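Local structure of PrgB (Enterococcus faecalis, 6EVU) at residues Asn19-Asp33 against Ala303-Pro315. The protein promotes cell aggregation, biofilm formation and conjugation by binding and compacting DNA, this chain being the adhesin domain of the longer surface protein. Residues are numbered along the deposited sequence; the frame is centred on the assembly and turned at random.
Sequences NSYVNEAISKNLVFD and AFSTNLNAQSVKP
F304 meets F32 through its ring edge: CD2 of F32 lies near the plane of the F304 ring, 3.7 Å from F304 CD2, in an oblique aromatic pair with planes at 59°. F177, from strand 169-179, touches both rings. T306 then binds F32 twice. Its backbone N donates to F32 O, from 39° above the carbonyl plane. Its OG1, set between the backbone N and carbonyl carbon (chi1 55°), accepts from F32 N at 2.9 Å, while CG2 packs against L30 CD2. A water modelled very close to both T306 OG1 and OD2 of D33 makes only a doubtful link between them; OD1 of D33 is bonded to S35.

L308 sends CD1 tip to tip against CG2 of I26, 3.5 Å away, and its backbone N shares a second water with NZ of K28. The backbones then pair: Q311 O accepts from I26 N at 3.0 Å, flanking the short strands. S312 faces A25 as a non-hydrogen-bonded pair, with their CA atoms 4.2 Å apart. V313 and E24 exchange N-H...O bonds, and V313 CG1 rests on I26 CD1 at 3.6 Å. Beyond them, K314 NZ reaches a lone pair of N19 OD1 at 2.8 Å, and P315 CB lies 3.4 Å from E24 CD.

The reciprocal bonds of E24 and V313 define a two-stranded antiparallel sheet, 24-25 with 312-313, that brings the N- and C-terminal segments of this antigen I/II-family adhesin domain together beside its larger beta-sheets.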
loop_
_atom_site.group_PDB
_atom_site.type_symbol
_atom_site.label_atom_id
_atom_site.label_comp_id
_atom_site.label_asym_id
_atom_site.label_seq_id
_atom_site.Cartn_x
_atom_site.Cartn_y
_atom_site.Cartn_z
ATOM N N ASN A 19 12.945 21.681 7.177
ATOM C CA ASN A 19 13.822 22.643 7.833
ATOM C C ASN A 19 14.537 23.511 6.823
ATOM O O ASN A 19 15.105 24.542 7.201
ATOM C CB ASN A 19 14.838 21.925 8.756
ATOM C CG ASN A 19 15.864 21.046 8.002
ATOM O OD1 ASN A 19 15.601 20.507 6.917
ATOM N ND2 ASN A 19 17.037 20.898 8.600
ATOM N N SER A 20 14.509 23.104 5.557
ATOM C CA SER A 20 15.348 23.692 4.546
ATOM C C SER A 20 14.543 23.929 3.299
ATOM O O SER A 20 13.381 23.532 3.170
ATOM C CB SER A 20 16.555 22.815 4.178
ATOM O OG SER A 20 17.513 23.609 3.481
ATOM N N TYR A 21 15.213 24.592 2.388
ATOM C CA TYR A 21 14.767 24.792 1.043
ATOM C C TYR A 21 15.382 23.760 0.112
ATOM O O TYR A 21 15.026 23.740 -1.065
ATOM C CB TYR A 21 15.154 26.207 0.612
ATOM C CG TYR A 21 16.547 26.513 1.087
ATOM C CD1 TYR A 21 17.652 25.957 0.432
ATOM C CD2 TYR A 21 16.775 27.287 2.228
ATOM C CE1 TYR A 21 18.913 26.202 0.881
ATOM C CE2 TYR A 21 18.027 27.548 2.661
ATOM C CZ TYR A 21 19.108 27.009 2.004
ATOM O OH TYR A 21 20.387 27.252 2.449
ATOM N N VAL A 22 16.318 22.935 0.608
ATOM C CA VAL A 22 17.041 22.046 -0.297
ATOM C C VAL A 22 16.058 21.057 -0.899
ATOM O O VAL A 22 15.193 20.508 -0.208
ATOM C CB VAL A 22 18.193 21.312 0.405
ATOM C CG1 VAL A 22 19.316 22.242 0.788
ATOM C CG2 VAL A 22 17.677 20.482 1.596
ATOM N N ASN A 23 16.157 20.866 -2.210
ATOM C CA ASN A 23 15.216 20.038 -2.934
ATOM C C ASN A 23 15.865 19.604 -4.239
ATOM O O ASN A 23 16.645 20.347 -4.841
ATOM C CB ASN A 23 13.908 20.773 -3.193
ATOM C CG ASN A 23 14.012 21.715 -4.339
ATOM O OD1 ASN A 23 13.687 21.364 -5.475
ATOM N ND2 ASN A 23 14.505 22.934 -4.063
ATOM N N GLU A 24 15.571 18.370 -4.635
ATOM C CA GLU A 24 16.047 17.828 -5.895
ATOM C C GLU A 24 14.840 17.326 -6.661
ATOM O O GLU A 24 13.963 16.681 -6.093
ATOM C CB GLU A 24 17.060 16.694 -5.685
ATOM C CG GLU A 24 16.679 15.733 -4.584
ATOM C CD GLU A 24 17.644 14.555 -4.475
ATOM O OE1 GLU A 24 18.814 14.717 -4.898
ATOM O OE2 GLU A 24 17.232 13.475 -3.975
ATOM N N ALA A 25 14.801 17.640 -7.946
ATOM C CA ALA A 25 13.710 17.194 -8.786
ATOM C C ALA A 25 13.658 15.667 -8.830
ATOM O O ALA A 25 14.670 14.964 -8.728
ATOM C CB ALA A 25 13.857 17.782 -10.191
ATOM N N ILE A 26 12.453 15.138 -8.888
ATOM C CA ILE A 26 12.280 13.701 -9.066
ATOM C C ILE A 26 12.098 13.445 -10.549
ATOM O O ILE A 26 11.145 13.946 -11.151
ATOM C CB ILE A 26 11.070 13.195 -8.288
ATOM C CG1 ILE A 26 11.125 13.684 -6.851
ATOM C CG2 ILE A 26 11.043 11.685 -8.360
ATOM C CD1 ILE A 26 9.750 13.954 -6.293
ATOM N N SER A 27 12.998 12.682 -11.145
ATOM C CA SER A 27 12.778 12.277 -12.530
ATOM C C SER A 27 11.696 11.185 -12.594
ATOM O O SER A 27 11.726 10.206 -11.837
ATOM C CB SER A 27 14.084 11.801 -13.176
ATOM O OG SER A 27 14.567 10.595 -12.601
ATOM N N LYS A 28 10.715 11.378 -13.483
ATOM C CA LYS A 28 9.665 10.382 -13.685
ATOM C C LYS A 28 10.000 9.491 -14.885
ATOM O O LYS A 28 9.301 9.438 -15.890
ATOM C CB LYS A 28 8.307 11.057 -13.829
ATOM C CG LYS A 28 8.210 12.476 -13.233
ATOM C CD LYS A 28 7.849 12.543 -11.733
ATOM C CE LYS A 28 7.310 13.937 -11.340
ATOM N NZ LYS A 28 6.575 13.981 -10.031
ATOM N N ASN A 29 11.076 8.728 -14.726
ATOM C CA ASN A 29 11.526 7.834 -15.791
ATOM C C ASN A 29 10.608 6.623 -15.931
ATOM O O ASN A 29 10.321 6.167 -17.047
ATOM C CB ASN A 29 12.949 7.374 -15.482
ATOM C CG ASN A 29 13.797 8.479 -14.877
ATOM O OD1 ASN A 29 14.127 8.470 -13.676
ATOM N ND2 ASN A 29 14.144 9.451 -15.714
ATOM N N LEU A 30 10.166 6.090 -14.812
ATOM C CA LEU A 30 9.258 4.961 -14.785
ATOM C C LEU A 30 7.834 5.479 -14.853
ATOM O O LEU A 30 7.449 6.346 -14.055
ATOM C CB LEU A 30 9.459 4.173 -13.491
ATOM C CG LEU A 30 8.460 3.033 -13.291
ATOM C CD1 LEU A 30 8.715 1.937 -14.348
ATOM C CD2 LEU A 30 8.523 2.482 -11.837
ATOM N N VAL A 31 7.069 4.981 -15.818
ATOM C CA VAL A 31 5.653 5.305 -15.967
ATOM C C VAL A 31 4.844 4.054 -15.628
ATOM O O VAL A 31 4.835 3.081 -16.391
ATOM C CB VAL A 31 5.342 5.798 -17.386
ATOM C CG1 VAL A 31 3.838 6.225 -17.527
ATOM C CG2 VAL A 31 6.333 6.949 -17.795
ATOM N N PHE A 32 4.102 4.122 -14.525
ATOM C CA PHE A 32 3.250 3.023 -14.106
ATOM C C PHE A 32 2.036 3.678 -13.444
ATOM O O PHE A 32 1.930 3.840 -12.232
ATOM C CB PHE A 32 3.977 2.035 -13.185
ATOM C CG PHE A 32 3.322 0.679 -13.187
ATOM C CD1 PHE A 32 3.745 -0.276 -14.062
ATOM C CD2 PHE A 32 2.242 0.394 -12.380
ATOM C CE1 PHE A 32 3.105 -1.518 -14.096
ATOM C CE2 PHE A 32 1.617 -0.859 -12.411
ATOM C CZ PHE A 32 2.052 -1.778 -13.272
ATOM N N ASP A 33 1.072 4.040 -14.270
ATOM C CA ASP A 33 -0.053 4.876 -13.845
ATOM C C ASP A 33 -1.250 4.514 -14.721
ATOM O O ASP A 33 -1.199 3.546 -15.477
ATOM C CB ASP A 33 0.341 6.356 -13.916
ATOM C CG ASP A 33 0.737 6.789 -15.314
ATOM O OD1 ASP A 33 0.310 6.184 -16.301
ATOM O OD2 ASP A 33 1.505 7.767 -15.400
ATOM N N ALA A 303 -2.776 1.221 -3.174
ATOM C CA ALA A 303 -2.654 1.405 -4.612
ATOM C C ALA A 303 -1.205 1.717 -4.964
ATOM O O ALA A 303 -0.556 2.510 -4.266
ATOM C CB ALA A 303 -3.545 2.558 -5.069
ATOM N N PHE A 304 -0.730 1.126 -6.051
ATOM C CA PHE A 304 0.622 1.334 -6.554
ATOM C C PHE A 304 0.590 2.129 -7.844
ATOM O O PHE A 304 -0.063 1.717 -8.795
ATOM C CB PHE A 304 1.336 0.021 -6.839
ATOM C CG PHE A 304 2.698 0.224 -7.388
ATOM C CD1 PHE A 304 3.747 0.507 -6.524
ATOM C CD2 PHE A 304 2.944 0.174 -8.789
ATOM C CE1 PHE A 304 5.060 0.723 -7.037
ATOM C CE2 PHE A 304 4.272 0.352 -9.295
ATOM C CZ PHE A 304 5.307 0.647 -8.432
ATOM N N SER A 305 1.328 3.249 -7.885
ATOM C CA SER A 305 1.466 3.988 -9.140
ATOM C C SER A 305 2.699 4.867 -9.061
ATOM O O SER A 305 3.331 5.003 -8.016
ATOM C CB SER A 305 0.237 4.865 -9.439
ATOM O OG SER A 305 0.318 6.124 -8.791
ATOM N N THR A 306 2.957 5.579 -10.157
ATOM C CA THR A 306 4.051 6.532 -10.253
ATOM C C THR A 306 3.542 7.963 -10.252
ATOM O O THR A 306 4.283 8.881 -10.636
ATOM C CB THR A 306 4.888 6.285 -11.517
ATOM O OG1 THR A 306 4.027 6.318 -12.675
ATOM C CG2 THR A 306 5.652 5.023 -11.413
ATOM N N ASN A 307 2.291 8.158 -9.849
ATOM C CA ASN A 307 1.662 9.476 -9.724
ATOM C C ASN A 307 2.058 10.073 -8.381
ATOM O O ASN A 307 1.380 9.874 -7.363
ATOM C CB ASN A 307 0.152 9.319 -9.827
ATOM C CG ASN A 307 -0.322 9.129 -11.258
ATOM O OD1 ASN A 307 -1.009 8.140 -11.575
ATOM N ND2 ASN A 307 0.005 10.100 -12.134
ATOM N N LEU A 308 3.203 10.745 -8.354
ATOM C CA LEU A 308 3.725 11.281 -7.111
ATOM C C LEU A 308 2.952 12.535 -6.756
ATOM O O LEU A 308 2.669 13.383 -7.618
ATOM C CB LEU A 308 5.226 11.607 -7.234
ATOM C CG LEU A 308 6.101 10.608 -7.991
ATOM C CD1 LEU A 308 7.572 11.030 -8.018
ATOM C CD2 LEU A 308 5.944 9.281 -7.279
ATOM N N ASN A 309 2.658 12.704 -5.470
ATOM C CA ASN A 309 2.057 13.963 -5.040
ATOM C C ASN A 309 3.094 15.051 -4.760
ATOM O O ASN A 309 2.814 16.013 -4.006
ATOM C CB ASN A 309 1.146 13.712 -3.843
ATOM C CG ASN A 309 -0.082 12.922 -4.236
ATOM O OD1 ASN A 309 -0.762 13.282 -5.199
ATOM N ND2 ASN A 309 -0.367 11.848 -3.516
ATOM N N ALA A 310 4.258 14.980 -5.421
ATOM C CA ALA A 310 5.259 16.033 -5.363
ATOM C C ALA A 310 6.053 16.061 -6.670
ATOM O O ALA A 310 5.901 15.195 -7.537
ATOM C CB ALA A 310 6.184 15.849 -4.157
ATOM N N GLN A 311 6.902 17.077 -6.809
ATOM C CA GLN A 311 7.816 17.165 -7.937
ATOM C C GLN A 311 9.263 17.105 -7.503
ATOM O O GLN A 311 10.147 16.919 -8.349
ATOM C CB GLN A 311 7.601 18.473 -8.725
ATOM C CG GLN A 311 6.146 18.900 -8.817
ATOM C CD GLN A 311 5.549 18.652 -10.196
ATOM O OE1 GLN A 311 5.624 17.533 -10.722
ATOM N NE2 GLN A 311 4.962 19.700 -10.795
ATOM N N SER A 312 9.531 17.297 -6.217
ATOM C CA SER A 312 10.887 17.341 -5.706
ATOM C C SER A 312 10.814 16.812 -4.290
ATOM O O SER A 312 9.728 16.645 -3.739
ATOM C CB SER A 312 11.489 18.752 -5.780
ATOM O OG SER A 312 10.755 19.693 -5.023
ATOM N N VAL A 313 11.971 16.494 -3.723
ATOM C CA VAL A 313 12.042 15.888 -2.398
ATOM C C VAL A 313 13.287 16.456 -1.765
ATOM O O VAL A 313 14.170 16.958 -2.450
ATOM C CB VAL A 313 12.129 14.343 -2.406
ATOM C CG1 VAL A 313 10.848 13.752 -2.867
ATOM C CG2 VAL A 313 13.285 13.910 -3.316
ATOM N N LYS A 314 13.368 16.327 -0.460
ATOM C CA LYS A 314 14.619 16.585 0.215
ATOM C C LYS A 314 15.630 15.500 -0.139
ATOM O O LYS A 314 15.321 14.307 -0.003
ATOM C CB LYS A 314 14.450 16.586 1.729
ATOM C CG LYS A 314 15.812 16.746 2.399
ATOM C CD LYS A 314 15.740 17.001 3.874
ATOM C CE LYS A 314 16.538 18.229 4.177
ATOM N NZ LYS A 314 16.914 18.419 5.609
ATOM N N PRO A 315 16.821 15.868 -0.608
ATOM C CA PRO A 315 18.012 15.030 -0.732
ATOM C C PRO A 315 18.673 14.750 0.624
ATOM O O PRO A 315 18.996 13.589 0.871
ATOM C CB PRO A 315 18.923 15.875 -1.611
ATOM C CG PRO A 315 18.563 17.288 -1.231
ATOM C CD PRO A 315 17.071 17.244 -1.079
HETATM O O HOH W 1 4.128 12.490 -10.507
HETATM O O HOH W 2 3.214 8.511 -13.838
#